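PDB 5N3U: phycocyanobilin lyase subunit beta from Nostoc sp. PCC 7120, which pairs with the CpcE subunit to form a lyase that is probably required for attaching the bilin chromophore to the CpcA gene product. Local coordinates for residues S152-A157 with K188-R193; I145-E150 with H175-E180; A101-F106 with L139-F144; Q162-V165 with D169-Q172. One frame throughout, in Å; residues are numbered along the deposited sequence.

All four contacts lie in the later part of an all-helical, HEAT-like solenoid. Interaction 3 comes first along the chain, joining helix 95-104 to helix 130-145. The other three share the helices that follow: interaction 2 sets the loop after helix 130-145 against helix 171-184, interaction 4 spans the turn between helices 151-163 and 171-184, and interaction 1 pairs helix 151-163 with helix 188-198. Centres are about 9 Å apart for interactions 1 and 2 and about 17 Å for 1 and 4. Arg154 bonds to the 145-150 loop and Arg193 to Gln162, so neighbouring contacts are coupled, while interactions 1 to 3 also border the CpcE subunit.

Interaction 1 of 4, residues S152-A157 with K188-R193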
# COMPACT_ATOMS: atom_id res chain seq x y z
N SER B 152 11.71 3.19 -11.95
CA SER B 152 12.07 4.28 -11.06
C SER B 152 12.96 3.81 -9.87
O SER B 152 13.75 4.62 -9.33
CB SER B 152 10.84 5.02 -10.57
OG SER B 152 10.10 4.27 -9.64
N ILE B 153 12.84 2.54 -9.47
CA ILE B 153 13.70 1.98 -8.45
C ILE B 153 15.08 1.84 -9.01
O ILE B 153 16.08 2.19 -8.35
CB ILE B 153 13.23 0.57 -7.97
CG1 ILE B 153 11.85 0.59 -7.35
CG2 ILE B 153 14.22 0.01 -6.99
CD1 ILE B 153 11.62 1.70 -6.41
N ARG B 154 15.18 1.32 -10.22
CA ARG B 154 16.51 1.22 -10.86
C ARG B 154 17.14 2.58 -11.07
O ARG B 154 18.31 2.73 -10.86
CB ARG B 154 16.47 0.44 -12.22
CG ARG B 154 15.93 -0.95 -12.14
CD ARG B 154 16.29 -1.80 -13.38
NE ARG B 154 15.62 -1.35 -14.61
CZ ARG B 154 14.32 -1.44 -14.93
NH1 ARG B 154 13.41 -1.97 -14.11
NH2 ARG B 154 13.91 -0.97 -16.13
N TYR B 155 16.35 3.58 -11.43
CA TYR B 155 16.89 4.92 -11.59
C TYR B 155 17.48 5.42 -10.29
O TYR B 155 18.62 5.93 -10.21
CB TYR B 155 15.74 5.83 -12.08
CG TYR B 155 16.17 7.23 -12.45
CD1 TYR B 155 16.36 8.18 -11.49
CD2 TYR B 155 16.33 7.59 -13.77
CE1 TYR B 155 16.75 9.49 -11.79
CE2 TYR B 155 16.74 8.89 -14.11
CZ TYR B 155 16.96 9.82 -13.14
OH TYR B 155 17.36 11.12 -13.46
N ALA B 156 16.70 5.30 -9.20
CA ALA B 156 17.17 5.75 -7.91
C ALA B 156 18.42 4.99 -7.49
O ALA B 156 19.29 5.56 -6.86
CB ALA B 156 16.08 5.59 -6.85
N ALA B 157 18.47 3.70 -7.77
CA ALA B 157 19.63 2.89 -7.46
C ALA B 157 20.93 3.38 -8.12
O ALA B 157 21.96 3.42 -7.50
CB ALA B 157 19.37 1.49 -7.86
N LYS B 188 14.97 3.57 -21.74
CA LYS B 188 15.85 4.60 -22.25
C LYS B 188 16.20 5.58 -21.15
O LYS B 188 17.30 6.09 -21.08
CB LYS B 188 15.14 5.36 -23.36
CG LYS B 188 15.73 5.20 -24.72
CD LYS B 188 15.26 6.32 -25.66
CE LYS B 188 13.82 6.11 -26.09
NZ LYS B 188 13.43 7.17 -27.06
N ALA B 189 15.24 5.85 -20.27
CA ALA B 189 15.50 6.72 -19.14
C ALA B 189 16.61 6.25 -18.22
O ALA B 189 17.40 7.05 -17.71
CB ALA B 189 14.23 6.90 -18.34
N VAL B 190 16.65 4.97 -18.00
CA VAL B 190 17.60 4.39 -17.08
C VAL B 190 19.00 4.35 -17.74
O VAL B 190 20.03 4.67 -17.12
CB VAL B 190 17.08 2.97 -16.70
CG1 VAL B 190 18.11 2.19 -15.93
CG2 VAL B 190 15.77 3.05 -15.91
N ARG B 191 19.03 3.94 -19.01
CA ARG B 191 20.26 3.98 -19.81
C ARG B 191 20.83 5.37 -19.80
O ARG B 191 22.03 5.58 -19.61
CB ARG B 191 19.97 3.58 -21.25
CG ARG B 191 19.72 2.13 -21.47
CD ARG B 191 20.00 1.78 -22.93
NE ARG B 191 18.84 1.09 -23.47
CZ ARG B 191 17.87 1.62 -24.22
NH1 ARG B 191 17.88 2.88 -24.65
NH2 ARG B 191 16.86 0.85 -24.59
N ALA B 192 19.98 6.35 -19.98
CA ALA B 192 20.48 7.73 -19.95
C ALA B 192 21.06 8.13 -18.64
O ALA B 192 21.99 8.96 -18.54
CB ALA B 192 19.36 8.70 -20.30
N ARG B 193 20.46 7.64 -17.57
CA ARG B 193 20.94 8.04 -16.28
C ARG B 193 22.23 7.31 -16.01
O ARG B 193 23.08 7.83 -15.34
CB ARG B 193 19.90 7.77 -15.18
CG ARG B 193 20.31 8.32 -13.83
CD ARG B 193 20.40 9.82 -13.89
NE ARG B 193 20.88 10.39 -12.68
CZ ARG B 193 22.15 10.30 -12.30
NH1 ARG B 193 23.04 9.61 -12.99
NH2 ARG B 193 22.52 10.85 -11.15
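Arg193 lays its aliphatic stem across the ring of Tyr155 before its charged end turns to partners beyond. CB starts at the rim, 3.5 Å from Tyr155 CE2. CG, anti to the backbone N (chi1 -174°), lies over one face of the ring, 3.9 Å from its centroid, in a CH-pi contact; the bend at chi2 (64°) then carries CD to the phenol end, 3.3 Å from Tyr155 OH. Farther out, the guanidinium stands almost upright to the ring, the planes 88° apart, and the phenol oxygen lies at its edge without a bond between them. An aspartate of the CpcE subunit, Asp273, joins the two: one carboxylate oxygen pairs with Arg193 NH2 and the other bonds Tyr155 OH, while Gln162 also takes Arg193 NH2. Tyrosine suits the place because it offers a flat face to methylenes and a hydroxyl to the partner subunit. With the ring cut back to an alanine, the Arg193 stem would probably have a gap beneath it and Asp273 of CpcE would lose one of its mates. Beside this pair, Arg154 CB approaches Val190 CG1 at 4.4 Å, while the Arg154 guanidinium forms a salt bridge with Asp185. The two helices run nearly parallel, their axes 9.5 Å apart, as next-but-one helices do within one layer of an alpha solenoid of the HEAT-repeat kind.

Interaction 2 of 4, residues I145-E150 with H175-E180; sequences ISQDAE and HTRLKE
Ser146 OG receives Arg177 NE at 3.0 Å, and this bond carries the close-packed part of the contact. It is moderately straight (151° at the hydrogen), with the oxygen tilted a little from the guanidinium plane; a weak second bond reaches the same oxygen from NH2. Arg177 CG is anti to the backbone N (chi1 176°), and a bend at chi2 (60°) carries the guanidinium out to Ser146. The hydroxyl also bonds Leu143 O, a carbonyl that can only accept, so serine suits a place where one small group must both give and take. Its backbone lies in a type I turn from Ile145 to Asp148, part of the link between helices 130-145 and 151-163 of the HEAT-like solenoid. Just beyond, Asp148 OD2 closes an Asx turn on the N of Glu150. The outer side is looser: Gln147 is exposed and only its CG comes near, 3.9 Å from Arg177 NH2. On another arm of the guanidinium, NH1 forms a salt bridge of 2.8 Å with the exposed Glu180, through OE2. A leucine in place of Arg177 would probably leave Glu180 without its counter-charge and cost Ser146 OG the donors from helix 171-184.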
# COMPACT_ATOMS: atom_id res chain seq x y z
N ILE B 145 19.03 -3.77 -5.34
CA ILE B 145 17.77 -3.18 -5.82
C ILE B 145 17.83 -2.71 -7.27
O ILE B 145 16.80 -2.44 -7.85
CB ILE B 145 17.23 -2.06 -4.91
CG1 ILE B 145 18.20 -0.90 -4.83
CG2 ILE B 145 17.01 -2.62 -3.51
CD1 ILE B 145 17.53 0.32 -4.28
N SER B 146 19.04 -2.61 -7.82
CA SER B 146 19.23 -2.24 -9.25
C SER B 146 18.68 -3.26 -10.22
O SER B 146 18.60 -2.99 -11.40
CB SER B 146 20.70 -1.98 -9.53
OG SER B 146 21.41 -3.20 -9.63
N GLN B 147 18.29 -4.43 -9.71
CA GLN B 147 17.60 -5.44 -10.48
C GLN B 147 16.10 -5.33 -10.42
O GLN B 147 15.43 -6.07 -11.06
CB GLN B 147 17.98 -6.85 -9.97
CG GLN B 147 19.47 -7.15 -9.96
CD GLN B 147 19.98 -7.82 -8.68
OE1 GLN B 147 19.21 -8.40 -7.89
NE2 GLN B 147 21.29 -7.72 -8.45
N ASP B 148 15.52 -4.42 -9.64
CA ASP B 148 14.09 -4.39 -9.50
C ASP B 148 13.44 -4.22 -10.87
O ASP B 148 14.01 -3.59 -11.76
CB ASP B 148 13.67 -3.21 -8.62
CG ASP B 148 12.32 -3.37 -8.05
OD1 ASP B 148 12.19 -4.03 -6.97
OD2 ASP B 148 11.36 -2.83 -8.62
N ALA B 149 12.23 -4.70 -10.99
CA ALA B 149 11.46 -4.55 -12.23
C ALA B 149 10.93 -3.15 -12.49
O ALA B 149 10.73 -2.82 -13.63
CB ALA B 149 10.31 -5.54 -12.28
N GLU B 150 10.70 -2.31 -11.47
CA GLU B 150 10.18 -0.95 -11.66
C GLU B 150 11.34 -0.02 -12.04
O GLU B 150 12.39 0.05 -11.33
CB GLU B 150 9.49 -0.52 -10.35
CG GLU B 150 9.29 0.97 -10.09
CD GLU B 150 8.47 1.63 -11.14
OE1 GLU B 150 7.55 0.95 -11.64
OE2 GLU B 150 8.72 2.82 -11.42
N HIS B 175 31.20 0.52 -11.63
CA HIS B 175 31.55 0.40 -13.11
C HIS B 175 31.00 -0.82 -13.74
O HIS B 175 30.30 -0.78 -14.72
CB HIS B 175 33.04 0.44 -13.34
CG HIS B 175 33.62 1.79 -13.10
ND1 HIS B 175 34.95 1.99 -12.79
CD2 HIS B 175 33.05 3.02 -13.11
CE1 HIS B 175 35.18 3.29 -12.63
NE2 HIS B 175 34.04 3.93 -12.82
N THR B 176 31.27 -1.94 -13.11
CA THR B 176 30.88 -3.21 -13.66
C THR B 176 29.40 -3.30 -13.74
O THR B 176 28.86 -3.81 -14.76
CB THR B 176 31.48 -4.34 -12.81
OG1 THR B 176 32.89 -4.38 -13.04
CG2 THR B 176 30.84 -5.69 -13.11
N ARG B 177 28.72 -2.79 -12.69
CA ARG B 177 27.30 -2.99 -12.66
C ARG B 177 26.66 -2.09 -13.69
O ARG B 177 25.72 -2.48 -14.38
CB ARG B 177 26.77 -2.73 -11.25
CG ARG B 177 25.28 -2.82 -11.15
CD ARG B 177 24.78 -4.15 -11.53
NE ARG B 177 23.34 -4.16 -11.65
CZ ARG B 177 22.66 -4.93 -12.48
NH1 ARG B 177 23.31 -5.75 -13.31
NH2 ARG B 177 21.35 -4.88 -12.50
N LEU B 178 27.16 -0.89 -13.74
CA LEU B 178 26.67 0.09 -14.63
C LEU B 178 26.78 -0.34 -16.10
O LEU B 178 25.81 -0.18 -16.84
CB LEU B 178 27.39 1.40 -14.40
CG LEU B 178 27.08 2.18 -13.13
CD1 LEU B 178 27.89 3.42 -12.97
CD2 LEU B 178 25.64 2.57 -13.01
N LYS B 179 27.91 -0.94 -16.50
CA LYS B 179 28.03 -1.48 -17.85
C LYS B 179 27.00 -2.57 -18.10
O LYS B 179 26.36 -2.56 -19.16
CB LYS B 179 29.40 -2.08 -18.11
CG LYS B 179 30.55 -1.09 -18.12
CD LYS B 179 31.91 -1.76 -18.38
CE LYS B 179 32.98 -1.40 -17.32
NZ LYS B 179 33.34 0.06 -17.22
N GLU B 180 26.81 -3.51 -17.17
CA GLU B 180 25.83 -4.56 -17.37
C GLU B 180 24.43 -3.94 -17.53
O GLU B 180 23.59 -4.49 -18.25
CB GLU B 180 25.71 -5.54 -16.18
CG GLU B 180 26.87 -6.46 -15.81
CD GLU B 180 26.92 -6.75 -14.29
OE1 GLU B 180 28.05 -6.78 -13.71
OE2 GLU B 180 25.84 -6.90 -13.64

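Interaction 3 of 4, residues A101-F106 with L139-F144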
# COMPACT_ATOMS: atom_id res chain seq x y z
N ALA B 101 14.36 -0.05 4.21
CA ALA B 101 13.47 0.66 3.38
C ALA B 101 13.71 0.44 1.93
O ALA B 101 12.80 0.14 1.20
CB ALA B 101 13.61 2.14 3.65
N ALA B 102 14.95 0.50 1.49
CA ALA B 102 15.26 0.24 0.11
C ALA B 102 14.96 -1.18 -0.32
O ALA B 102 14.47 -1.41 -1.42
CB ALA B 102 16.69 0.56 -0.14
N ALA B 103 15.30 -2.15 0.51
CA ALA B 103 15.21 -3.57 0.16
C ALA B 103 13.85 -4.22 0.37
O ALA B 103 13.51 -5.15 -0.39
CB ALA B 103 16.29 -4.36 0.95
N THR B 104 13.09 -3.84 1.41
CA THR B 104 11.90 -4.58 1.77
C THR B 104 10.61 -3.78 1.86
O THR B 104 9.54 -4.36 1.97
CB THR B 104 12.08 -5.36 3.06
OG1 THR B 104 12.38 -4.46 4.14
CG2 THR B 104 13.29 -6.39 2.93
N ASP B 105 10.68 -2.47 1.80
CA ASP B 105 9.45 -1.69 1.75
C ASP B 105 8.73 -1.91 0.44
O ASP B 105 9.37 -2.28 -0.54
CB ASP B 105 9.77 -0.16 1.93
CG ASP B 105 8.60 0.54 2.65
OD1 ASP B 105 7.52 0.68 2.05
OD2 ASP B 105 8.77 0.93 3.83
N PHE B 106 7.41 -1.80 0.41
CA PHE B 106 6.68 -1.94 -0.83
C PHE B 106 6.46 -0.58 -1.50
O PHE B 106 6.30 -0.54 -2.68
CB PHE B 106 5.32 -2.58 -0.65
CG PHE B 106 5.37 -4.06 -0.50
CD1 PHE B 106 5.44 -4.90 -1.64
CD2 PHE B 106 5.35 -4.64 0.76
CE1 PHE B 106 5.52 -6.28 -1.50
CE2 PHE B 106 5.40 -6.02 0.90
CZ PHE B 106 5.49 -6.84 -0.24
N LEU B 139 26.45 -0.27 -0.79
CA LEU B 139 26.68 -0.74 -2.12
C LEU B 139 26.00 -2.05 -2.35
O LEU B 139 25.28 -2.19 -3.35
CB LEU B 139 28.22 -0.84 -2.38
CG LEU B 139 28.61 -1.51 -3.69
CD1 LEU B 139 28.06 -0.72 -4.86
CD2 LEU B 139 30.14 -1.68 -3.81
N GLU B 140 26.14 -3.01 -1.45
CA GLU B 140 25.50 -4.33 -1.66
C GLU B 140 24.01 -4.16 -1.86
O GLU B 140 23.40 -4.82 -2.68
CB GLU B 140 25.75 -5.30 -0.49
CG GLU B 140 27.20 -5.75 -0.34
CD GLU B 140 27.62 -6.32 1.09
OE1 GLU B 140 26.78 -6.63 2.04
OE2 GLU B 140 28.85 -6.41 1.31
N THR B 141 23.39 -3.29 -1.06
CA THR B 141 21.95 -3.12 -1.19
C THR B 141 21.61 -2.46 -2.48
O THR B 141 20.61 -2.82 -3.09
CB THR B 141 21.40 -2.29 -0.00
OG1 THR B 141 21.44 -3.16 1.12
CG2 THR B 141 19.92 -2.04 -0.11
N LEU B 142 22.37 -1.44 -2.85
CA LEU B 142 22.10 -0.76 -4.09
C LEU B 142 22.26 -1.65 -5.30
O LEU B 142 21.49 -1.53 -6.27
CB LEU B 142 22.96 0.46 -4.24
CG LEU B 142 22.56 1.66 -3.40
CD1 LEU B 142 23.66 2.64 -3.34
CD2 LEU B 142 21.37 2.36 -3.98
N LEU B 143 23.23 -2.55 -5.25
CA LEU B 143 23.39 -3.54 -6.32
C LEU B 143 22.21 -4.46 -6.38
O LEU B 143 21.66 -4.79 -7.47
CB LEU B 143 24.69 -4.34 -6.16
CG LEU B 143 25.98 -3.56 -6.25
CD1 LEU B 143 27.19 -4.47 -5.94
CD2 LEU B 143 26.17 -2.95 -7.63
N PHE B 144 21.75 -4.89 -5.22
CA PHE B 144 20.56 -5.70 -5.19
C PHE B 144 19.30 -5.02 -5.74
O PHE B 144 18.54 -5.63 -6.52
CB PHE B 144 20.39 -6.25 -3.78
CG PHE B 144 19.14 -7.00 -3.54
CD1 PHE B 144 19.07 -8.31 -3.90
CD2 PHE B 144 18.09 -6.44 -2.82
CE1 PHE B 144 17.95 -9.03 -3.65
CE2 PHE B 144 16.90 -7.19 -2.59
CZ PHE B 144 16.86 -8.49 -2.97
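Thr141 swings its methyl, CG2, to the position opposite its backbone N (OG1 at chi1 -73°), which aims the apolar branch at Ala102 and Ala103 and leaves the hydroxyl beside its own helix backbone. CG2 meets the CB of Ala102 at 4.1 Å. The CB of Ala103 stands slightly farther from the same methyl, at 4.4 Å, and one branch of threonine thus faces two neighbouring alanines at once. Such small side chains suit the spot: the CA atoms of Ala103 and Thr141 are 6.9 Å apart, and all three residues are buried. The contact is purely apolar and modest in extent, burying 124 Å² between the segments. It joins helix 95-104 to helix 130-145, with helix 108-118 falling between them in the chain, the spacing expected of next-but-one helices in a HEAT-type alpha solenoid. Helix 108-118 lines this neighbourhood as well: Ala102 packs on Ala114, and Ala102 O accepts a bond from Arg111 NE. One helical turn beyond Thr141, Phe144 also points its side chain toward helix 95-104, though less closely, with CE2 4.6 Å from the CB of Ala103. Its chi1 of 174° carries the ring from helix 130-145 toward helix 95-104. Phe144 and Glu140 both pack on Ser32 of the CpcE subunit, while Thr104 meets Trp39 of that same chain.

Interaction 4 of 4, residues Q162-V165 with D169-Q172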
# COMPACT_ATOMS: atom_id res chain seq x y z
N GLN B 162 26.09 6.31 -7.83
CA GLN B 162 26.96 7.39 -8.20
C GLN B 162 27.47 8.11 -7.01
O GLN B 162 28.58 8.65 -7.00
CB GLN B 162 26.21 8.41 -9.05
CG GLN B 162 27.09 9.43 -9.78
CD GLN B 162 26.23 10.48 -10.49
OE1 GLN B 162 25.33 10.16 -11.23
NE2 GLN B 162 26.47 11.71 -10.21
N GLY B 163 26.64 8.24 -5.99
CA GLY B 163 27.09 8.83 -4.76
C GLY B 163 28.24 8.13 -4.09
O GLY B 163 28.92 8.73 -3.26
N LEU B 164 28.43 6.86 -4.37
CA LEU B 164 29.54 6.17 -3.78
C LEU B 164 30.91 6.31 -4.55
O LEU B 164 31.86 5.61 -4.25
CB LEU B 164 29.15 4.70 -3.58
CG LEU B 164 28.00 4.41 -2.57
CD1 LEU B 164 27.58 2.98 -2.70
CD2 LEU B 164 28.43 4.63 -1.15
N VAL B 165 30.99 7.23 -5.51
CA VAL B 165 32.24 7.53 -6.25
C VAL B 165 33.41 8.04 -5.39
O VAL B 165 34.55 7.75 -5.67
CB VAL B 165 31.94 8.58 -7.36
CG1 VAL B 165 33.19 9.33 -7.85
CG2 VAL B 165 31.23 7.89 -8.53
N ASP B 169 37.67 1.78 -2.94
CA ASP B 169 37.40 0.32 -2.96
C ASP B 169 36.12 -0.13 -3.67
O ASP B 169 35.98 -1.26 -3.99
CB ASP B 169 37.45 -0.24 -1.52
CG ASP B 169 38.88 -0.27 -0.94
OD1 ASP B 169 39.82 0.31 -1.55
OD2 ASP B 169 39.09 -0.88 0.14
N LEU B 170 35.18 0.77 -3.90
CA LEU B 170 33.87 0.40 -4.38
C LEU B 170 33.69 0.65 -5.90
O LEU B 170 32.67 0.30 -6.48
CB LEU B 170 32.82 1.21 -3.55
CG LEU B 170 32.85 1.06 -2.03
CD1 LEU B 170 31.62 1.74 -1.41
CD2 LEU B 170 32.92 -0.36 -1.50
N GLN B 171 34.70 1.15 -6.56
CA GLN B 171 34.47 1.64 -7.91
C GLN B 171 34.40 0.55 -8.93
O GLN B 171 33.66 0.67 -9.90
CB GLN B 171 35.48 2.68 -8.24
CG GLN B 171 35.48 3.74 -7.17
CD GLN B 171 36.33 4.93 -7.55
OE1 GLN B 171 37.20 4.82 -8.40
NE2 GLN B 171 36.08 6.07 -6.91
N GLN B 172 35.04 -0.57 -8.68
CA GLN B 172 35.06 -1.60 -9.64
C GLN B 172 33.68 -2.19 -9.77
O GLN B 172 33.19 -2.35 -10.90
CB GLN B 172 36.12 -2.69 -9.29
CG GLN B 172 36.17 -3.85 -10.29
CD GLN B 172 35.21 -5.00 -10.01
OE1 GLN B 172 34.47 -5.43 -10.90
NE2 GLN B 172 35.24 -5.53 -8.82
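The turn that links helix 151-163 to helix 171-184, two consecutive helices of the HEAT-like solenoid, is closed by Leu164 and Leu170 on the buried side and by Val165 and Gln171 nearer the surface. The leucines point toward each other, and their methyls meet end to end, Leu164 CD2 lying 4.3 Å from Leu170 CD1. Leucine is apt at both places, because each branched end has a second surface to fill: Leu164 packs on Leu139 and Leu142, and Leu170 on Leu139 and Pro135, all of helix 130-145. Leu139 therefore touches both sides of the turn and draws the two leucines into one apolar cluster. On the outer side the chemistry is polar. Val165, an exposed residue, directs its side chain away, so its backbone is what the opposite segment meets. Gln171 reaches across with a chain extended beyond CG (chi2 -171°), long enough for its amide to span the turn. The bond that results is weak, since the angle at the hydrogen is just 122° despite the short separation. Gln171 NE2 ends 2.6 Å from Val165 O, with the methyl Val165 CG1 4.5 Å from that same nitrogen.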